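Local atomic coordinates of putative cell invasion protein with MAC/Perforin domain (Bacteroides thetaiotaomicron VPI-5482, PDB entry 3KK7), a protein that is of unproven function but belongs to the MACPF family and may act on membranes, possibly in cell invasion. Residues I23-N28 against E442-Y447; G209-T214 against D361-F366; G228-S233 against E240-V245. One frame throughout, in Å; residues are numbered along the deposited sequence.

Contact 1 (I23-N28 against E442-Y447); sequences ILQERN and EKSKYY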
loop_
_atom_site.group_PDB
_atom_site.type_symbol
_atom_site.label_atom_id
_atom_site.label_comp_id
_atom_site.label_asym_id
_atom_site.label_seq_id
_atom_site.Cartn_x
_atom_site.Cartn_y
_atom_site.Cartn_z
ATOM N N ILE A 23 21.772 -9.634 28.179
ATOM C CA ILE A 23 22.463 -9.973 26.944
ATOM C C ILE A 23 23.206 -11.292 27.117
ATOM O O ILE A 23 23.896 -11.483 28.116
ATOM C CB ILE A 23 23.509 -8.918 26.531
ATOM C CG1 ILE A 23 22.878 -7.530 26.370
ATOM C CG2 ILE A 23 24.178 -9.350 25.236
ATOM C CD1 ILE A 23 23.756 -6.536 25.580
ATOM N N LEU A 24 23.071 -12.200 26.157
ATOM C CA LEU A 24 23.864 -13.429 26.155
ATOM C C LEU A 24 25.010 -13.339 25.152
ATOM O O LEU A 24 26.007 -14.061 25.280
ATOM C CB LEU A 24 22.999 -14.671 25.883
ATOM C CG LEU A 24 21.898 -15.018 26.904
ATOM C CD1 LEU A 24 21.493 -16.494 26.782
ATOM C CD2 LEU A 24 22.320 -14.690 28.340
ATOM N N GLN A 25 24.879 -12.455 24.164
ATOM C CA GLN A 25 25.950 -12.213 23.193
ATOM C C GLN A 25 25.854 -10.770 22.723
ATOM O O GLN A 25 24.796 -10.342 22.261
ATOM C CB GLN A 25 25.855 -13.195 22.009
ATOM C CG GLN A 25 26.586 -12.760 20.727
ATOM C CD GLN A 25 26.658 -13.861 19.654
ATOM O OE1 GLN A 25 27.364 -14.842 19.821
ATOM N NE2 GLN A 25 25.942 -13.677 18.541
ATOM N N GLU A 26 26.943 -10.013 22.876
ATOM C CA GLU A 26 27.013 -8.660 22.313
ATOM C C GLU A 26 27.018 -8.848 20.792
ATOM O O GLU A 26 27.554 -9.847 20.295
ATOM C CB GLU A 26 28.297 -7.921 22.732
ATOM C CG GLU A 26 28.586 -7.793 24.254
ATOM C CD GLU A 26 27.967 -6.546 24.901
ATOM O OE1 GLU A 26 26.719 -6.372 24.827
ATOM O OE2 GLU A 26 28.742 -5.759 25.503
ATOM N N ARG A 27 26.449 -7.910 20.051
ATOM C CA ARG A 27 26.610 -7.943 18.605
ATOM C C ARG A 27 28.111 -7.887 18.307
ATOM O O ARG A 27 28.815 -6.996 18.807
ATOM C CB ARG A 27 25.898 -6.762 17.941
ATOM C CG ARG A 27 26.165 -6.615 16.438
ATOM C CD ARG A 27 25.394 -5.418 15.864
ATOM N NE ARG A 27 25.761 -5.169 14.471
ATOM C CZ ARG A 27 25.348 -5.894 13.442
ATOM N NH1 ARG A 27 24.518 -6.916 13.621
ATOM N NH2 ARG A 27 25.765 -5.595 12.226
ATOM N N ASN A 28 28.602 -8.843 17.520
ATOM C CA ASN A 28 30.000 -8.837 17.137
ATOM C C ASN A 28 30.415 -7.441 16.640
ATOM O O ASN A 28 29.868 -6.913 15.663
ATOM C CB ASN A 28 30.280 -9.895 16.082
ATOM C CG ASN A 28 31.759 -10.044 15.795
ATOM O OD1 ASN A 28 32.428 -9.094 15.392
ATOM N ND2 ASN A 28 32.275 -11.243 15.998
ATOM N N GLU A 442 23.925 -22.616 20.479
ATOM C CA GLU A 442 23.593 -23.100 19.131
ATOM C C GLU A 442 23.495 -21.993 18.095
ATOM O O GLU A 442 24.277 -21.957 17.145
ATOM C CB GLU A 442 22.309 -23.953 19.108
ATOM C CG GLU A 442 22.589 -25.476 19.060
ATOM C CD GLU A 442 23.359 -25.890 17.789
ATOM O OE1 GLU A 442 22.970 -25.460 16.662
ATOM O OE2 GLU A 442 24.359 -26.636 17.928
ATOM N N LYS A 443 22.542 -21.086 18.275
ATOM C CA LYS A 443 22.322 -20.038 17.274
ATOM C C LYS A 443 23.583 -19.193 17.035
ATOM O O LYS A 443 23.853 -18.758 15.911
ATOM C CB LYS A 443 21.117 -19.150 17.644
ATOM C CG LYS A 443 19.740 -19.868 17.692
ATOM C CD LYS A 443 19.549 -20.884 16.554
ATOM C CE LYS A 443 18.098 -21.336 16.419
ATOM N NZ LYS A 443 18.011 -22.657 15.792
ATOM N N SER A 444 24.364 -18.998 18.090
ATOM C CA SER A 444 25.653 -18.297 18.016
ATOM C C SER A 444 26.589 -18.848 16.923
ATOM O O SER A 444 27.444 -18.135 16.424
ATOM C CB SER A 444 26.347 -18.401 19.383
ATOM O OG SER A 444 27.424 -17.511 19.491
ATOM N N LYS A 445 26.433 -20.122 16.567
ATOM C CA LYS A 445 27.245 -20.741 15.510
ATOM C C LYS A 445 26.940 -20.154 14.127
ATOM O O LYS A 445 27.765 -20.250 13.226
ATOM C CB LYS A 445 26.999 -22.258 15.438
ATOM C CG LYS A 445 27.443 -23.116 16.640
ATOM C CD LYS A 445 26.689 -24.484 16.614
ATOM C CE LYS A 445 27.546 -25.697 17.016
ATOM N NZ LYS A 445 27.814 -25.778 18.463
ATOM N N TYR A 446 25.751 -19.570 13.971
ATOM C CA TYR A 446 25.276 -19.080 12.680
ATOM C C TYR A 446 25.056 -17.555 12.643
ATOM O O TYR A 446 25.201 -16.938 11.585
ATOM C CB TYR A 446 23.975 -19.829 12.316
ATOM C CG TYR A 446 24.089 -21.323 12.512
ATOM C CD1 TYR A 446 24.701 -22.129 11.551
ATOM C CD2 TYR A 446 23.624 -21.931 13.676
ATOM C CE1 TYR A 446 24.835 -23.521 11.746
ATOM C CE2 TYR A 446 23.756 -23.319 13.883
ATOM C CZ TYR A 446 24.365 -24.106 12.912
ATOM O OH TYR A 446 24.494 -25.467 13.113
ATOM N N TYR A 447 24.696 -16.964 13.788
ATOM C CA TYR A 447 24.333 -15.544 13.873
ATOM C C TYR A 447 25.278 -14.841 14.838
ATOM O O TYR A 447 25.486 -15.319 15.959
ATOM C CB TYR A 447 22.932 -15.370 14.443
ATOM C CG TYR A 447 21.784 -15.912 13.632
ATOM C CD1 TYR A 447 21.346 -17.230 13.779
ATOM C CD2 TYR A 447 21.070 -15.086 12.781
ATOM C CE1 TYR A 447 20.244 -17.711 13.042
ATOM C CE2 TYR A 447 19.978 -15.559 12.052
ATOM C CZ TYR A 447 19.574 -16.855 12.183
ATOM O OH TYR A 447 18.492 -17.274 11.452
#
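Q25 meets the other segment with both ends of its amide: OE1 goes to the hydroxyl of S444 and NE2 to the backbone carbonyl of Y447. The side chain is nearly straight, with CG anti to the backbone N (chi1 160°) and CD carrying on in the same extended way, which carries the amide across to the other segment. S444 holds its OG anti to the backbone N (chi1 -166°), pointing it at the amide, and OG gives its hydrogen to Q25 OE1 at 2.7 Å, tilted somewhat out of the carbonyl plane. The second bond, Q25 NE2 to Y447 O, measures 3.1 Å and is fairly straight at nitrogen (159°), with the acceptor lying in the plane of the amide. Q25 NE2 also bonds L449 O just beyond.

S444 lies by helix 429-443, where K443 O takes the amide hydrogens of both Y446 and Y447. Q25 closes strand 22-25, which runs antiparallel to strand 450-454; L24 and Q25 both face I451 there, a classic beta bulge. The ring of Y447 heads away from Q25 and meets W518, so the backbone carbonyl alone represents that residue here.

With Q25 cut back to an alanine, S444 OG and Y447 O would probably lose these mates. Because the carbonyl accepts while the NH2 donates, the partners fix which way round the amide sits, and this neutral side chain adds to the backbone pairing with 450-454 in tying the N-terminal strand to a part of the chain more than 400 residues later.

Contact 2 (G209-T214 against D361-F366); sequences GEFVLT and DTHMDF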
loop_
_atom_site.group_PDB
_atom_site.type_symbol
_atom_site.label_atom_id
_atom_site.label_comp_id
_atom_site.label_asym_id
_atom_site.label_seq_id
_atom_site.Cartn_x
_atom_site.Cartn_y
_atom_site.Cartn_z
ATOM N N GLY A 209 3.438 5.290 -2.953
ATOM C CA GLY A 209 2.000 5.231 -2.719
ATOM C C GLY A 209 1.599 3.847 -2.204
ATOM O O GLY A 209 2.458 3.028 -1.857
ATOM N N GLU A 210 0.297 3.571 -2.190
ATOM C CA GLU A 210 -0.228 2.400 -1.513
ATOM C C GLU A 210 -0.744 1.298 -2.419
ATOM O O GLU A 210 -0.928 0.173 -1.968
ATOM C CB GLU A 210 -1.340 2.825 -0.545
ATOM C CG GLU A 210 -0.977 4.034 0.392
ATOM C CD GLU A 210 -1.452 5.355 -0.183
ATOM O OE1 GLU A 210 -1.412 5.473 -1.412
ATOM O OE2 GLU A 210 -1.902 6.259 0.552
ATOM N N PHE A 211 -0.958 1.592 -3.695
ATOM C CA PHE A 211 -1.632 0.644 -4.571
ATOM C C PHE A 211 -0.993 0.517 -5.939
ATOM O O PHE A 211 -0.207 1.377 -6.364
ATOM C CB PHE A 211 -3.083 1.051 -4.730
ATOM C CG PHE A 211 -3.858 0.993 -3.447
ATOM C CD1 PHE A 211 -4.331 -0.213 -2.976
ATOM C CD2 PHE A 211 -4.122 2.148 -2.724
ATOM C CE1 PHE A 211 -5.031 -0.277 -1.788
ATOM C CE2 PHE A 211 -4.831 2.089 -1.539
ATOM C CZ PHE A 211 -5.281 0.879 -1.071
ATOM N N VAL A 212 -1.325 -0.586 -6.618
ATOM C CA VAL A 212 -0.843 -0.816 -7.988
ATOM C C VAL A 212 -2.001 -0.730 -8.973
ATOM O O VAL A 212 -3.058 -1.330 -8.768
ATOM C CB VAL A 212 -0.122 -2.153 -8.119
ATOM C CG1 VAL A 212 0.493 -2.274 -9.480
ATOM C CG2 VAL A 212 0.930 -2.267 -7.066
ATOM N N LEU A 213 -1.798 0.035 -10.040
ATOM C CA LEU A 213 -2.821 0.191 -11.088
ATOM C C LEU A 213 -2.982 -1.097 -11.939
ATOM O O LEU A 213 -2.077 -1.462 -12.658
ATOM C CB LEU A 213 -2.464 1.388 -12.005
ATOM C CG LEU A 213 -2.648 2.770 -11.357
ATOM C CD1 LEU A 213 -1.736 3.839 -11.989
ATOM C CD2 LEU A 213 -4.125 3.239 -11.378
ATOM N N THR A 214 -4.146 -1.738 -11.853
ATOM C CA THR A 214 -4.506 -2.904 -12.650
ATOM C C THR A 214 -5.672 -2.659 -13.613
ATOM O O THR A 214 -5.843 -3.431 -14.584
ATOM C CB THR A 214 -4.935 -4.094 -11.756
ATOM O OG1 THR A 214 -6.108 -3.734 -11.012
ATOM C CG2 THR A 214 -3.832 -4.518 -10.796
ATOM N N ASP A 361 -0.603 -4.064 7.668
ATOM C CA ASP A 361 -0.700 -3.520 9.003
ATOM C C ASP A 361 -0.398 -2.004 8.986
ATOM O O ASP A 361 -0.952 -1.223 9.784
ATOM C CB ASP A 361 0.281 -4.256 9.944
ATOM C CG ASP A 361 -0.241 -5.594 10.462
ATOM O OD1 ASP A 361 -1.460 -5.891 10.388
ATOM O OD2 ASP A 361 0.607 -6.338 11.008
ATOM N N THR A 362 0.474 -1.573 8.078
ATOM C CA THR A 362 0.879 -0.176 8.069
ATOM C C THR A 362 -0.252 0.612 7.441
ATOM O O THR A 362 -0.639 1.667 7.940
ATOM C CB THR A 362 2.189 0.014 7.326
ATOM O OG1 THR A 362 3.217 -0.776 7.948
ATOM C CG2 THR A 362 2.599 1.469 7.301
ATOM N N HIS A 363 -0.822 0.073 6.368
ATOM C CA HIS A 363 -1.943 0.710 5.720
ATOM C C HIS A 363 -3.083 0.894 6.695
ATOM O O HIS A 363 -3.772 1.919 6.668
ATOM C CB HIS A 363 -2.429 -0.146 4.567
ATOM C CG HIS A 363 -3.691 0.350 3.951
ATOM N ND1 HIS A 363 -3.786 1.588 3.344
ATOM C CD2 HIS A 363 -4.923 -0.219 3.855
ATOM C CE1 HIS A 363 -5.021 1.756 2.894
ATOM N NE2 HIS A 363 -5.728 0.667 3.181
HETATM N N MSE A 364 -3.297 -0.118 7.539
HETATM C CA MSE A 364 -4.428 -0.106 8.478
HETATM C C MSE A 364 -4.171 0.697 9.758
HETATM O O MSE A 364 -5.047 0.757 10.612
HETATM C CB MSE A 364 -4.810 -1.555 8.866
HETATM C CG MSE A 364 -5.629 -2.318 7.805
HETATM SE SE MSE A 364 -7.316 -1.410 7.434
HETATM C CE MSE A 364 -8.126 -1.423 9.249
ATOM N N ASP A 365 -2.989 1.315 9.879
ATOM C CA ASP A 365 -2.546 2.034 11.101
ATOM C C ASP A 365 -2.314 1.093 12.306
ATOM O O ASP A 365 -2.360 1.535 13.448
ATOM C CB ASP A 365 -3.484 3.203 11.494
ATOM C CG ASP A 365 -3.675 4.222 10.374
ATOM O OD1 ASP A 365 -2.696 4.611 9.712
ATOM O OD2 ASP A 365 -4.822 4.641 10.144
ATOM N N PHE A 366 -2.040 -0.190 12.060
ATOM C CA PHE A 366 -1.686 -1.113 13.153
ATOM C C PHE A 366 -0.171 -1.113 13.498
ATOM O O PHE A 366 0.207 -1.394 14.627
ATOM C CB PHE A 366 -2.142 -2.552 12.873
ATOM C CG PHE A 366 -3.642 -2.721 12.695
ATOM C CD1 PHE A 366 -4.133 -3.699 11.804
ATOM C CD2 PHE A 366 -4.564 -1.918 13.397
ATOM C CE1 PHE A 366 -5.524 -3.866 11.613
ATOM C CE2 PHE A 366 -5.955 -2.086 13.229
ATOM C CZ PHE A 366 -6.442 -3.052 12.328
#
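F211 sends its ring off with CG beside the backbone N and anti to the carbonyl carbon (chi1 -64°), whereas in H363 CG lies anti to the backbone N (chi1 173°). These two settings bring the two rings together between strand and helix. They form an offset edge-to-face pair, the edge of F211 directed at the face of H363, with planes 81° apart and ring centroids separated by 5.7 Å. The nearest atoms are F211 CZ and H363 CE1, at 4.1 Å, an ordinary van der Waals distance; no hydrogen bond links the segments.

The CB of E210 is directed at the helix, but E210 OE2 stays 5.8 Å from H363 ND1. Its carboxylate is engaged by the backbone amides of V62 and E63; it might modestly favour a protonated imidazole, though it does not touch it. Just past H363, D365 adopts positive phi and the helix finishes in a Schellman motif.

Both rings are buried inside the MACPF region. F211 starts strand 211-218 at a classic beta bulge, where E210 and F211 both face Y60, and its side chain rests on L343 of strand 343-345. On the helical side H363 belongs to the last turn of helix 353-363; its ring also meets F128 and touches M205 of helix 201-208, the helix that leads into the strand.

Contact 3 (G228-S233 against E240-V245); sequences GVDTNS and EKDMDV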
loop_
_atom_site.group_PDB
_atom_site.type_symbol
_atom_site.label_atom_id
_atom_site.label_comp_id
_atom_site.label_asym_id
_atom_site.label_seq_id
_atom_site.Cartn_x
_atom_site.Cartn_y
_atom_site.Cartn_z
ATOM N N GLY A 228 -19.081 25.388 -0.704
ATOM C CA GLY A 228 -20.258 26.226 -0.410
ATOM C C GLY A 228 -20.555 26.470 1.075
ATOM O O GLY A 228 -20.362 25.590 1.937
ATOM N N VAL A 229 -21.020 27.692 1.370
ATOM C CA VAL A 229 -21.573 28.009 2.684
ATOM C C VAL A 229 -23.094 28.097 2.518
ATOM O O VAL A 229 -23.616 29.045 1.912
ATOM C CB VAL A 229 -20.979 29.292 3.266
ATOM C CG1 VAL A 229 -21.692 29.689 4.551
ATOM C CG2 VAL A 229 -19.487 29.094 3.502
ATOM N N ASP A 230 -23.795 27.093 3.040
ATOM C CA ASP A 230 -25.235 27.027 2.916
ATOM C C ASP A 230 -25.806 28.037 3.911
ATOM O O ASP A 230 -25.513 28.013 5.110
ATOM C CB ASP A 230 -25.738 25.608 3.185
ATOM C CG ASP A 230 -27.142 25.373 2.672
ATOM O OD1 ASP A 230 -28.100 25.984 3.201
ATOM O OD2 ASP A 230 -27.277 24.546 1.750
ATOM N N THR A 231 -26.598 28.946 3.379
ATOM C CA THR A 231 -27.136 30.065 4.127
ATOM C C THR A 231 -28.057 29.625 5.261
ATOM O O THR A 231 -27.986 30.164 6.385
ATOM C CB THR A 231 -27.902 30.980 3.154
ATOM O OG1 THR A 231 -27.000 31.375 2.106
ATOM C CG2 THR A 231 -28.527 32.233 3.877
ATOM N N ASN A 232 -28.899 28.636 4.981
ATOM C CA ASN A 232 -29.958 28.293 5.922
ATOM C C ASN A 232 -30.085 26.861 6.413
ATOM O O ASN A 232 -30.845 26.633 7.349
ATOM C CB ASN A 232 -31.299 28.797 5.371
ATOM C CG ASN A 232 -31.528 30.276 5.675
ATOM O OD1 ASN A 232 -31.645 31.091 4.774
ATOM N ND2 ASN A 232 -31.586 30.617 6.953
ATOM N N SER A 233 -29.372 25.907 5.826
ATOM C CA SER A 233 -29.450 24.527 6.295
ATOM C C SER A 233 -28.141 24.119 6.918
ATOM O O SER A 233 -27.088 24.443 6.389
ATOM C CB SER A 233 -29.744 23.574 5.151
ATOM O OG SER A 233 -30.996 23.831 4.581
ATOM N N GLU A 240 -26.542 18.769 1.204
ATOM C CA GLU A 240 -26.162 17.925 0.055
ATOM C C GLU A 240 -27.151 18.074 -1.114
ATOM O O GLU A 240 -26.714 18.170 -2.256
ATOM C CB GLU A 240 -25.936 16.466 0.483
ATOM C CG GLU A 240 -24.598 16.322 1.269
ATOM C CD GLU A 240 -24.374 14.967 1.905
ATOM O OE1 GLU A 240 -25.035 14.020 1.492
ATOM O OE2 GLU A 240 -23.540 14.841 2.823
ATOM N N LYS A 241 -28.458 18.162 -0.823
ATOM C CA LYS A 241 -29.458 18.392 -1.858
ATOM C C LYS A 241 -29.255 19.800 -2.436
ATOM O O LYS A 241 -29.351 19.987 -3.653
ATOM C CB LYS A 241 -30.893 18.181 -1.335
ATOM C CG LYS A 241 -31.990 18.112 -2.424
ATOM N N ASP A 242 -28.927 20.777 -1.594
ATOM C CA ASP A 242 -28.625 22.107 -2.114
ATOM C C ASP A 242 -27.412 22.073 -3.051
ATOM O O ASP A 242 -27.411 22.664 -4.119
ATOM C CB ASP A 242 -28.401 23.120 -0.989
ATOM C CG ASP A 242 -29.691 23.455 -0.217
ATOM O OD1 ASP A 242 -30.790 23.076 -0.670
ATOM O OD2 ASP A 242 -29.612 24.110 0.845
HETATM N N MSE A 243 -26.381 21.346 -2.672
HETATM C CA MSE A 243 -25.172 21.276 -3.503
HETATM C C MSE A 243 -25.458 20.478 -4.792
HETATM O O MSE A 243 -25.068 20.907 -5.894
HETATM C CB MSE A 243 -24.013 20.692 -2.687
HETATM C CG MSE A 243 -22.718 20.470 -3.473
HETATM SE SE MSE A 243 -21.845 22.093 -4.057
HETATM C CE MSE A 243 -21.265 22.759 -2.300
ATOM N N ASP A 244 -26.147 19.339 -4.644
ATOM C CA ASP A 244 -26.629 18.564 -5.786
ATOM C C ASP A 244 -27.301 19.480 -6.839
ATOM O O ASP A 244 -27.058 19.341 -8.035
ATOM C CB ASP A 244 -27.654 17.497 -5.336
ATOM C CG ASP A 244 -27.034 16.305 -4.622
ATOM O OD1 ASP A 244 -25.792 16.143 -4.553
ATOM O OD2 ASP A 244 -27.817 15.503 -4.108
ATOM N N VAL A 245 -28.136 20.412 -6.388
ATOM C CA VAL A 245 -28.865 21.314 -7.294
ATOM C C VAL A 245 -27.914 22.330 -7.876
ATOM O O VAL A 245 -28.002 22.654 -9.070
ATOM C CB VAL A 245 -29.993 22.078 -6.559
ATOM C CG1 VAL A 245 -30.700 23.081 -7.488
ATOM C CG2 VAL A 245 -31.010 21.094 -5.948
HETATM O O HOH W 1 -31.037 25.589 2.370
#
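M243 and G228 make the close-fitting half of this contact. The selenomethionine leaves the helix with CG anti to the backbone N, then bends at both chi2 and chi3 (68° and 69°), which curls its methyl back over the strand. M243 CE rests 3.8 Å from G228 N and 4.1 Å from G228 CA. A CB on G228 would point toward the helix and sit only 3.1 Å from M243 CE, a tight fit, consistent with glycine at this position. F288 and L291 of strand 288-298 also touch M243, and both M243 and G228 are buried.

The setting is the central MACPF sheet: strand 220-230 leads into helix 236-249, and the chain later returns along strand 288-298, antiparallel to the first. In pore-forming relatives, helices placed between such strands unfurl into membrane-spanning hairpins; whether this one does so is not established.

Toward the chain turn the contact becomes polar and wetter. D230 OD2 and D242 OD2 lie 2.5 Å apart, their carboxylates nearly coplanar, a spacing that suggests a proton on one acid, though its position is not settled. D230 OD1 meanwhile accepts from N232 N through its anti lone pair, an Asx turn, and from S233 N at 2.9 Å, which comes from above the carboxylate plane. A water bonds S233 OG at 2.8 Å and appears to donate to D242 OD2 at 2.6 Å, although more acceptors compete for its hydrogens than it can serve; it bridges two oxygens that are themselves 4.0 Å apart, S233 OG and D242 OD2.

In the fold
The three contacts are strung out along an elongated chain. Contact 2 sits almost at its middle, about 2 Å from the centre of the chain, while contacts 1 and 3 lie on opposite sides, their centres about 67 Å apart. From contact 2 the centres of contacts 1 and 3 are about 36 and 34 Å away, with nearest atoms about 21 and 23 Å off, so none touches another. In sequence they are nested: contact 1 encloses contact 2, which encloses contact 3. Contacts 2 and 3 share the MACPF sheet through the consecutive strands 211-218 and 220-230, whereas contact 1 brings the N-terminal strand to the D2 region.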